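Local coordinates for protein porin (Rhodobacter blasticus, PDB 3PRN) that forms, as a homotrimer, outer-membrane channels that let small hydrophilic solutes up to about 0.6 kDa diffuse passively, at residues G11-E16 against D24-S29; Y7-L12 against Y102-F107. The protein carries 1 engineered substitution. One frame throughout, in Å; residues are numbered along the deposited sequence.

Contact 1. Residues G11-E16 against D24-S29; sequences GLQYVE and DTIISS. With MG (magnesium ion), chain B.
Gln13 and Ile26 face each other as an antiparallel hydrogen-bonded pair, with Gln13 N to Ile26 O at 3.0 Å and Ile26 N to Gln13 O at 2.9 Å, both nearly straight. Val15 N continues the ladder to Asp24 O, and Ser28 N reaches Gly11 O over a more bent path; the return bond from Gly11 N to Ser28 O is weak. In the non-hydrogen-bonded pairs between them, CA-H...O contacts fill in, such as Thr25 CA to Gln13 O at 3.4 Å. Residues 11-15 and 25-29 belong to a beta hairpin formed by the first two strands of the 16-stranded antiparallel porin barrel.

On the face with Leu12, Tyr14, Thr25 and Ile27, Leu12 CD2 lies against Ile27 CG1 at 3.9 Å. Thr25 OG1 sits at the edge of the Tyr14 ring, 3.2 Å from CD1, and a bound detergent touches Thr25. Asp24 runs beside Tyr14, its carboxylate turned 86° from the ring; OD1 accepts from Arg18 N in the turn.

The other face carries Gln13, Ile26 and Ser28. Gln13 CG stands anti to the backbone N (chi1 -176°), and the chain beyond CB runs side by side with Ile26. Gln13 CB packs against Ser28 CB. The Gln13 amide is held at both ends, OE1 by Arg18 and NE2 by Glu103. Ser28 OG binds the magnesium ion at 2.0 Å, accompanied by three waters and Asp57, and is also hydrogen-bonded to Glu103; water 1 also donates to Ser29 O. Ile27 O accepts from Gln153 of the second subunit.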
loop_
_atom_site.group_PDB
_atom_site.type_symbol
_atom_site.label_atom_id
_atom_site.label_comp_id
_atom_site.label_asym_id
_atom_site.label_seq_id
_atom_site.Cartn_x
_atom_site.Cartn_y
_atom_site.Cartn_z
ATOM N N GLY A 11 -0.318 -22.054 -8.422
ATOM C CA GLY A 11 -0.489 -23.444 -8.839
ATOM C C GLY A 11 -1.658 -23.455 -9.856
ATOM O O GLY A 11 -2.027 -22.412 -10.413
ATOM N N LEU A 12 -2.203 -24.638 -10.043
ATOM C CA LEU A 12 -3.265 -24.869 -11.000
ATOM C C LEU A 12 -4.556 -25.166 -10.218
ATOM O O LEU A 12 -4.520 -25.885 -9.219
ATOM C CB LEU A 12 -2.932 -26.103 -11.874
ATOM C CG LEU A 12 -1.700 -25.920 -12.768
ATOM C CD1 LEU A 12 -1.271 -27.281 -13.329
ATOM C CD2 LEU A 12 -1.986 -24.941 -13.892
ATOM N N GLN A 13 -5.624 -24.563 -10.699
ATOM C CA GLN A 13 -6.939 -24.721 -10.091
ATOM C C GLN A 13 -7.922 -25.134 -11.210
ATOM O O GLN A 13 -8.103 -24.401 -12.166
ATOM C CB GLN A 13 -7.398 -23.404 -9.487
ATOM C CG GLN A 13 -8.732 -23.513 -8.739
ATOM C CD GLN A 13 -9.422 -22.157 -8.715
ATOM O OE1 GLN A 13 -10.088 -21.792 -9.671
ATOM N NE2 GLN A 13 -9.206 -21.318 -7.680
ATOM N N TYR A 14 -8.497 -26.317 -10.997
ATOM C CA TYR A 14 -9.416 -26.904 -11.985
ATOM C C TYR A 14 -10.816 -27.012 -11.393
ATOM O O TYR A 14 -11.019 -27.490 -10.276
ATOM C CB TYR A 14 -8.895 -28.272 -12.419
ATOM C CG TYR A 14 -9.891 -29.115 -13.203
ATOM C CD1 TYR A 14 -10.037 -28.967 -14.570
ATOM C CD2 TYR A 14 -10.695 -30.038 -12.541
ATOM C CE1 TYR A 14 -10.939 -29.747 -15.285
ATOM C CE2 TYR A 14 -11.603 -30.830 -13.231
ATOM C CZ TYR A 14 -11.702 -30.689 -14.610
ATOM O OH TYR A 14 -12.627 -31.461 -15.291
ATOM N N VAL A 15 -11.769 -26.541 -12.191
ATOM C CA VAL A 15 -13.179 -26.569 -11.849
ATOM C C VAL A 15 -13.914 -27.183 -13.069
ATOM O O VAL A 15 -13.873 -26.558 -14.132
ATOM C CB VAL A 15 -13.792 -25.193 -11.606
ATOM C CG1 VAL A 15 -15.305 -25.416 -11.425
ATOM C CG2 VAL A 15 -13.172 -24.557 -10.371
ATOM N N GLU A 16 -14.375 -28.407 -12.887
ATOM C CA GLU A 16 -15.025 -29.105 -14.009
ATOM C C GLU A 16 -16.171 -28.262 -14.577
ATOM O O GLU A 16 -16.974 -27.737 -13.801
ATOM C CB GLU A 16 -15.543 -30.455 -13.567
ATOM C CG GLU A 16 -16.088 -31.243 -14.775
ATOM C CD GLU A 16 -16.434 -32.672 -14.358
ATOM O OE1 GLU A 16 -16.963 -32.845 -13.214
ATOM O OE2 GLU A 16 -16.181 -33.583 -15.175
ATOM N N ASP A 24 -11.412 -24.356 -17.932
ATOM C CA ASP A 24 -11.690 -25.022 -16.683
ATOM C C ASP A 24 -10.479 -24.930 -15.724
ATOM O O ASP A 24 -10.682 -24.895 -14.526
ATOM C CB ASP A 24 -11.840 -26.545 -16.965
ATOM C CG ASP A 24 -13.281 -26.871 -17.395
ATOM O OD1 ASP A 24 -14.178 -26.023 -17.293
ATOM O OD2 ASP A 24 -13.441 -28.057 -17.766
ATOM N N THR A 25 -9.305 -24.933 -16.341
ATOM C CA THR A 25 -8.086 -24.872 -15.537
ATOM C C THR A 25 -7.429 -23.502 -15.611
ATOM O O THR A 25 -7.203 -22.973 -16.728
ATOM C CB THR A 25 -7.104 -25.961 -16.028
ATOM O OG1 THR A 25 -7.600 -27.278 -15.695
ATOM C CG2 THR A 25 -5.753 -25.862 -15.294
ATOM N N ILE A 26 -7.202 -22.841 -14.473
ATOM C CA ILE A 26 -6.472 -21.569 -14.534
ATOM C C ILE A 26 -5.244 -21.598 -13.576
ATOM O O ILE A 26 -5.140 -22.504 -12.763
ATOM C CB ILE A 26 -7.330 -20.359 -14.121
ATOM C CG1 ILE A 26 -7.767 -20.507 -12.668
ATOM C CG2 ILE A 26 -8.476 -20.158 -15.095
ATOM C CD1 ILE A 26 -8.467 -19.293 -12.113
ATOM N N ILE A 27 -4.363 -20.616 -13.702
ATOM C CA ILE A 27 -3.264 -20.467 -12.722
ATOM C C ILE A 27 -3.747 -19.550 -11.625
ATOM O O ILE A 27 -4.021 -18.346 -11.882
ATOM C CB ILE A 27 -1.979 -19.916 -13.327
ATOM C CG1 ILE A 27 -1.413 -21.077 -14.207
ATOM C CG2 ILE A 27 -0.924 -19.512 -12.305
ATOM C CD1 ILE A 27 -0.430 -20.543 -15.226
ATOM N N SER A 28 -3.982 -20.089 -10.445
ATOM C CA SER A 28 -4.519 -19.300 -9.348
ATOM C C SER A 28 -3.362 -18.985 -8.391
ATOM O O SER A 28 -2.654 -19.905 -7.972
ATOM C CB SER A 28 -5.612 -20.076 -8.607
ATOM O OG SER A 28 -6.016 -19.399 -7.437
ATOM N N SER A 29 -3.311 -17.733 -7.944
ATOM C CA SER A 29 -2.194 -17.344 -7.079
ATOM C C SER A 29 -2.592 -16.230 -6.137
ATOM O O SER A 29 -3.611 -15.560 -6.345
ATOM C CB SER A 29 -1.014 -16.925 -7.980
ATOM O OG SER A 29 -1.389 -15.850 -8.783
HETATM MG MG MG B . -7.146 -17.689 -7.318
HETATM O O HOH W 1 -6.118 -16.761 -5.237
HETATM O O HOH W 2 -8.661 -15.758 -6.888
HETATM O O HOH W 3 -8.673 -18.038 -9.001
#

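Contact 2. Residues Y7-L12 against Y102-F107; sequences YGRFGL and YEWSSF. Engineered in segment 102-107: Trp104 (natural residue Ala).
The Tyr102 ring lies close to the backbone of Gly11, with CZ 3.5 Å from Gly11 CA and OH 3.2 Å from Gly11 C. Gly11 has no side chain, and the ring packs directly on its backbone. Tyr102 CG sits between its own backbone N and carbonyl carbon (chi1 88°), an orientation that sends the ring toward strand 2-15. Leu12 O and Arg9 CG meet the ring edge near its plane, Leu12 O being 3.5 Å from CE1. Glu103 CG lies over the centre of one ring face, and the hydroxyl is hydrogen-bonded to Ser28 O.

Arg9 also has CG between backbone N and carbonyl carbon (chi1 77°), but from there its chain is extended to NE. It crosses Tyr102 at about a right angle, the guanidinium plane turned 77° from the ring, and CD comes to 3.5 Å from Tyr102 O. Glu103 CA covers one guanidinium face, offset toward the rim. Water links the two segments: water 5, in the guanidinium plane, accepts from Arg9 NH2 at 2.8 Å and donates to Glu103 O, while water 4 accepts from Arg9 NH1 and donates weakly to Tyr102 O. Water 4 also lies at the edge of the engineered Trp104, whose CD1 is 4.5 Å from Arg9 NH1.

Residues 102-107 belong to the long segment between strands 78-83 and 131-138 that folds into the porin barrel and narrows the channel at its eyelet. Glu103 OE2 is 4.4 Å from Arg9 NH2 and well out of the guanidinium plane; it is engaged instead by residues of the hairpin. The opposite charges therefore act through space, probably stabilising each other, while the hydrogen-bonded links between Arg9 and residues 102-103 run through water.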
loop_
_atom_site.group_PDB
_atom_site.type_symbol
_atom_site.label_atom_id
_atom_site.label_comp_id
_atom_site.label_asym_id
_atom_site.label_seq_id
_atom_site.Cartn_x
_atom_site.Cartn_y
_atom_site.Cartn_z
ATOM N N TYR A 7 3.072 -14.539 2.740
ATOM C CA TYR A 7 3.256 -15.756 1.964
ATOM C C TYR A 7 2.859 -15.509 0.513
ATOM O O TYR A 7 2.145 -14.558 0.185
ATOM C CB TYR A 7 2.449 -16.920 2.519
ATOM C CG TYR A 7 0.948 -16.930 2.411
ATOM C CD1 TYR A 7 0.312 -17.152 1.200
ATOM C CD2 TYR A 7 0.180 -16.715 3.555
ATOM C CE1 TYR A 7 -1.088 -17.158 1.126
ATOM C CE2 TYR A 7 -1.212 -16.724 3.518
ATOM C CZ TYR A 7 -1.828 -16.950 2.298
ATOM O OH TYR A 7 -3.208 -16.978 2.231
ATOM N N GLY A 8 3.454 -16.326 -0.370
ATOM C CA GLY A 8 3.044 -16.316 -1.754
ATOM C C GLY A 8 2.592 -17.792 -2.032
ATOM O O GLY A 8 3.060 -18.715 -1.346
ATOM N N ARG A 9 1.659 -17.923 -2.963
ATOM C CA ARG A 9 1.264 -19.274 -3.397
ATOM C C ARG A 9 0.886 -19.183 -4.866
ATOM O O ARG A 9 0.300 -18.172 -5.299
ATOM C CB ARG A 9 0.182 -19.900 -2.542
ATOM C CG ARG A 9 -1.232 -19.370 -2.820
ATOM C CD ARG A 9 -2.218 -19.916 -1.778
ATOM N NE ARG A 9 -3.552 -19.494 -2.125
ATOM C CZ ARG A 9 -4.596 -19.520 -1.270
ATOM N NH1 ARG A 9 -4.470 -19.934 -0.040
ATOM N NH2 ARG A 9 -5.750 -19.096 -1.781
ATOM N N PHE A 10 1.139 -20.279 -5.594
ATOM C CA PHE A 10 0.665 -20.301 -6.998
ATOM C C PHE A 10 0.502 -21.761 -7.429
ATOM O O PHE A 10 1.186 -22.626 -6.848
ATOM C CB PHE A 10 1.631 -19.508 -7.898
ATOM C CG PHE A 10 3.033 -20.044 -7.988
ATOM C CD1 PHE A 10 3.325 -21.104 -8.819
ATOM C CD2 PHE A 10 4.078 -19.499 -7.254
ATOM C CE1 PHE A 10 4.606 -21.638 -8.911
ATOM C CE2 PHE A 10 5.361 -20.007 -7.385
ATOM C CZ PHE A 10 5.632 -21.064 -8.191
ATOM N N GLY A 11 -0.318 -22.054 -8.422
ATOM C CA GLY A 11 -0.489 -23.444 -8.839
ATOM C C GLY A 11 -1.658 -23.455 -9.856
ATOM O O GLY A 11 -2.027 -22.412 -10.413
ATOM N N LEU A 12 -2.203 -24.638 -10.043
ATOM C CA LEU A 12 -3.265 -24.869 -11.000
ATOM C C LEU A 12 -4.556 -25.166 -10.218
ATOM O O LEU A 12 -4.520 -25.885 -9.219
ATOM C CB LEU A 12 -2.932 -26.103 -11.874
ATOM C CG LEU A 12 -1.700 -25.920 -12.768
ATOM C CD1 LEU A 12 -1.271 -27.281 -13.329
ATOM C CD2 LEU A 12 -1.986 -24.941 -13.892
ATOM N N TYR A 102 -3.555 -26.693 -2.076
ATOM C CA TYR A 102 -2.747 -25.486 -1.830
ATOM C C TYR A 102 -3.592 -24.264 -1.540
ATOM O O TYR A 102 -3.039 -23.251 -1.064
ATOM C CB TYR A 102 -1.788 -25.254 -2.997
ATOM C CG TYR A 102 -2.232 -24.452 -4.178
ATOM C CD1 TYR A 102 -3.038 -24.998 -5.147
ATOM C CD2 TYR A 102 -1.853 -23.092 -4.317
ATOM C CE1 TYR A 102 -3.410 -24.281 -6.272
ATOM C CE2 TYR A 102 -2.266 -22.344 -5.415
ATOM C CZ TYR A 102 -3.004 -22.965 -6.403
ATOM O OH TYR A 102 -3.422 -22.306 -7.487
ATOM N N GLU A 103 -4.919 -24.339 -1.677
ATOM C CA GLU A 103 -5.727 -23.173 -1.309
ATOM C C GLU A 103 -6.513 -23.431 -0.036
ATOM O O GLU A 103 -7.399 -22.604 0.234
ATOM C CB GLU A 103 -6.671 -22.787 -2.453
ATOM C CG GLU A 103 -5.865 -22.461 -3.708
ATOM C CD GLU A 103 -6.795 -22.377 -4.918
ATOM O OE1 GLU A 103 -7.437 -23.412 -5.262
ATOM O OE2 GLU A 103 -6.860 -21.285 -5.470
ATOM N N TRP A 104 -6.236 -24.462 0.751
ATOM C CA TRP A 104 -6.914 -24.777 1.990
ATOM C C TRP A 104 -8.431 -24.673 1.829
ATOM O O TRP A 104 -9.091 -23.863 2.476
ATOM C CB TRP A 104 -6.528 -23.865 3.247
ATOM C CG TRP A 104 -5.042 -24.162 3.195
ATOM C CD1 TRP A 104 -4.057 -23.353 2.800
ATOM C CD2 TRP A 104 -4.502 -25.446 3.479
ATOM N NE1 TRP A 104 -2.863 -24.151 2.780
ATOM C CE2 TRP A 104 -3.153 -25.382 3.168
ATOM C CE3 TRP A 104 -5.035 -26.654 3.965
ATOM C CZ2 TRP A 104 -2.294 -26.491 3.272
ATOM C CZ3 TRP A 104 -4.157 -27.753 4.091
ATOM C CH2 TRP A 104 -2.851 -27.675 3.755
ATOM N N SER A 105 -8.984 -25.509 0.969
ATOM C CA SER A 105 -10.440 -25.508 0.746
ATOM C C SER A 105 -11.039 -26.891 1.091
ATOM O O SER A 105 -10.370 -27.939 1.118
ATOM C CB SER A 105 -10.755 -25.185 -0.713
ATOM O OG SER A 105 -10.260 -26.217 -1.547
ATOM N N SER A 106 -12.345 -26.858 1.409
ATOM C CA SER A 106 -13.077 -28.057 1.754
ATOM C C SER A 106 -14.583 -27.747 1.722
ATOM O O SER A 106 -15.035 -26.785 2.360
ATOM C CB SER A 106 -12.729 -28.544 3.188
ATOM O OG SER A 106 -13.564 -29.623 3.592
ATOM N N PHE A 107 -15.301 -28.666 1.055
ATOM C CA PHE A 107 -16.783 -28.606 1.119
ATOM C C PHE A 107 -17.223 -28.965 2.541
ATOM O O PHE A 107 -18.361 -28.631 2.934
ATOM C CB PHE A 107 -17.377 -29.584 0.101
ATOM C CG PHE A 107 -17.171 -29.136 -1.324
ATOM C CD1 PHE A 107 -17.846 -27.973 -1.754
ATOM C CD2 PHE A 107 -16.395 -29.834 -2.222
ATOM C CE1 PHE A 107 -17.706 -27.521 -3.073
ATOM C CE2 PHE A 107 -16.280 -29.377 -3.530
ATOM C CZ PHE A 107 -16.938 -28.234 -3.957
HETATM O O HOH W 4 -2.341 -21.134 1.518
HETATM O O HOH W 5 -7.683 -19.711 0.175
#

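How the contacts relate
From the N terminus, strand 2-15 enters contact 2 through residues 7-12 and contact 1 through 11-16, so Gly11 and Leu12 serve both. Contact 1 closes first, joining the strand to 25-39 with seven residues between its segments. Contact 2 closes a far longer loop, with 89 residues between its segments, and brings the segment at 102-107 back to the first strand; residues 24-29 lie inside that loop. The two contacts meet directly at Ser28, which is gripped by Tyr102 and Glu103. Together they tie the internal loop to the hairpin in the barrel wall beside the magnesium site.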